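Local coordinates for GNAT family acetyltransferase (PDB 6C30), which probably transfers an acetyl group from acetyl-coenzyme A to an amino group, as a RimJ-type N-acetyltransferase of the GNAT family, at residues Leu102-Val107 / Arg113-Gly118. Numbering follows the deposited sequence.
Sequences LTIGNV and RSAWIG
I104 and I117 form the apolar centre of this antiparallel beta hairpin, part of the central mixed sheet of the GNAT fold. They make a non-hydrogen-bonded pair, and their side chains cross at an angle, I104 CD1 lying 3.5 Å from I117 CD1. I117 CG1 stands anti to its backbone N (chi1 -168°), and the extended chain carries CD1 on to the methyls of L102. Branched aliphatic side chains suit this buried face, filling the space between the sheet and helix 130-143, whose L135 and C142 pack on them. Nearer the turn, A115 CB, small enough for this spot, lies 3.6 Å from I104 CG2 and also touches V107 CG2.

On the other sheet face W116 leans across the neighbouring strand. Its chi1 of 54° sets CG between the backbone N and carbonyl carbon and lays the indole over G105, whose CA sits 3.6 Å from the centroid of the six-membered ring in a CH-pi contact. With no side chain, G105 allows this closeness. Beta-branched T103 suits a strand, and its CG2 lies beside the benzo end of the indole; N106 CB meets the pyrrole end.

Two reciprocal pairs of backbone hydrogen bonds join the strands, T103 with G118 and G105 with W116. Beyond G105 the regular pairing stops, N106 turning the chain with positive phi, yet V107 CA still lies 3.6 Å from S114 O, which accepts from T108 OG1; S114 OG bonds R150. W116 N reaches G105 O at 2.8 Å with an N-H...O angle of 154°, somewhat bent.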
loop_
_atom_site.group_PDB
_atom_site.type_symbol
_atom_site.label_atom_id
_atom_site.label_comp_id
_atom_site.label_asym_id
_atom_site.label_seq_id
_atom_site.Cartn_x
_atom_site.Cartn_y
_atom_site.Cartn_z
ATOM N N LEU A 102 13.291 -5.602 -0.218
ATOM C CA LEU A 102 13.830 -5.689 -1.564
ATOM C C LEU A 102 14.703 -4.447 -1.721
ATOM O O LEU A 102 14.191 -3.326 -1.738
ATOM C CB LEU A 102 12.696 -5.732 -2.601
ATOM C CG LEU A 102 12.967 -5.991 -4.089
ATOM C CD1 LEU A 102 13.711 -4.823 -4.747
ATOM C CD2 LEU A 102 13.701 -7.310 -4.288
ATOM N N THR A 103 16.011 -4.647 -1.806
ATOM C CA THR A 103 16.943 -3.530 -1.818
ATOM C C THR A 103 17.750 -3.492 -3.111
ATOM O O THR A 103 18.359 -4.493 -3.501
ATOM C CB THR A 103 17.908 -3.616 -0.625
ATOM O OG1 THR A 103 17.152 -3.729 0.585
ATOM C CG2 THR A 103 18.798 -2.375 -0.544
ATOM N N ILE A 104 17.739 -2.337 -3.773
ATOM C CA ILE A 104 18.633 -2.074 -4.899
ATOM C C ILE A 104 19.821 -1.269 -4.381
ATOM O O ILE A 104 19.623 -0.275 -3.684
ATOM C CB ILE A 104 17.937 -1.275 -6.013
ATOM C CG1 ILE A 104 16.545 -1.829 -6.321
ATOM C CG2 ILE A 104 18.801 -1.216 -7.254
ATOM C CD1 ILE A 104 16.568 -3.210 -6.804
ATOM N N GLY A 105 21.041 -1.701 -4.687
ATOM C CA GLY A 105 22.215 -1.001 -4.190
ATOM C C GLY A 105 23.337 -0.838 -5.190
ATOM O O GLY A 105 23.302 -1.410 -6.290
ATOM N N ASN A 106 24.337 -0.041 -4.803
ATOM C CA ASN A 106 25.485 0.251 -5.671
ATOM C C ASN A 106 25.020 0.740 -7.046
ATOM O O ASN A 106 25.556 0.339 -8.086
ATOM C CB ASN A 106 26.392 -0.987 -5.801
ATOM C CG ASN A 106 27.702 -0.684 -6.503
ATOM O OD1 ASN A 106 28.260 0.399 -6.345
ATOM N ND2 ASN A 106 28.180 -1.630 -7.301
ATOM N N VAL A 107 24.015 1.606 -7.045
ATOM C CA VAL A 107 23.443 2.111 -8.286
ATOM C C VAL A 107 24.420 3.039 -8.994
ATOM O O VAL A 107 24.961 3.966 -8.391
ATOM C CB VAL A 107 22.119 2.863 -8.036
ATOM C CG1 VAL A 107 21.566 3.442 -9.327
ATOM C CG2 VAL A 107 21.091 1.931 -7.398
ATOM N N ARG A 113 25.245 1.894 -15.713
ATOM C CA ARG A 113 23.800 1.782 -15.497
ATOM C C ARG A 113 23.454 0.424 -14.901
ATOM O O ARG A 113 22.630 -0.328 -15.429
ATOM C CB ARG A 113 23.035 1.997 -16.802
ATOM C CG ARG A 113 23.456 3.252 -17.547
ATOM C CD ARG A 113 22.618 3.426 -18.791
ATOM N NE ARG A 113 23.329 4.194 -19.806
ATOM C CZ ARG A 113 22.804 4.550 -20.971
ATOM N NH1 ARG A 113 21.555 4.207 -21.265
ATOM N NH2 ARG A 113 23.526 5.251 -21.838
ATOM N N SER A 114 24.133 0.107 -13.811
ATOM C CA SER A 114 24.006 -1.203 -13.193
ATOM C C SER A 114 23.791 -1.034 -11.696
ATOM O O SER A 114 24.059 0.022 -11.141
ATOM C CB SER A 114 25.254 -2.047 -13.491
ATOM O OG SER A 114 25.136 -3.378 -13.016
ATOM N N ALA A 115 23.293 -2.080 -11.056
ATOM C CA ALA A 115 23.088 -2.092 -9.612
ATOM C C ALA A 115 22.988 -3.534 -9.157
ATOM O O ALA A 115 22.820 -4.432 -9.989
ATOM C CB ALA A 115 21.825 -1.327 -9.234
ATOM N N TRP A 116 23.117 -3.773 -7.857
ATOM C CA TRP A 116 22.769 -5.092 -7.349
ATOM C C TRP A 116 21.385 -5.054 -6.737
ATOM O O TRP A 116 20.847 -3.984 -6.435
ATOM C CB TRP A 116 23.790 -5.641 -6.333
ATOM C CG TRP A 116 24.163 -4.811 -5.120
ATOM C CD1 TRP A 116 25.361 -4.190 -4.910
ATOM C CD2 TRP A 116 23.385 -4.593 -3.927
ATOM N NE1 TRP A 116 25.366 -3.570 -3.680
ATOM C CE2 TRP A 116 24.169 -3.796 -3.060
ATOM C CE3 TRP A 116 22.098 -4.970 -3.519
ATOM C CZ2 TRP A 116 23.714 -3.378 -1.807
ATOM C CZ3 TRP A 116 21.644 -4.547 -2.265
ATOM C CH2 TRP A 116 22.457 -3.764 -1.429
ATOM N N ILE A 117 20.805 -6.241 -6.605
ATOM C CA ILE A 117 19.513 -6.415 -5.944
ATOM C C ILE A 117 19.667 -7.490 -4.870
ATOM O O ILE A 117 20.380 -8.475 -5.056
ATOM C CB ILE A 117 18.405 -6.793 -6.958
ATOM C CG1 ILE A 117 17.019 -6.686 -6.325
ATOM C CG2 ILE A 117 18.628 -8.190 -7.548
ATOM C CD1 ILE A 117 15.937 -6.633 -7.375
ATOM N N GLY A 118 19.028 -7.267 -3.729
ATOM C CA GLY A 118 19.009 -8.248 -2.667
ATOM C C GLY A 118 17.628 -8.278 -2.054
ATOM O O GLY A 118 16.836 -7.353 -2.246
#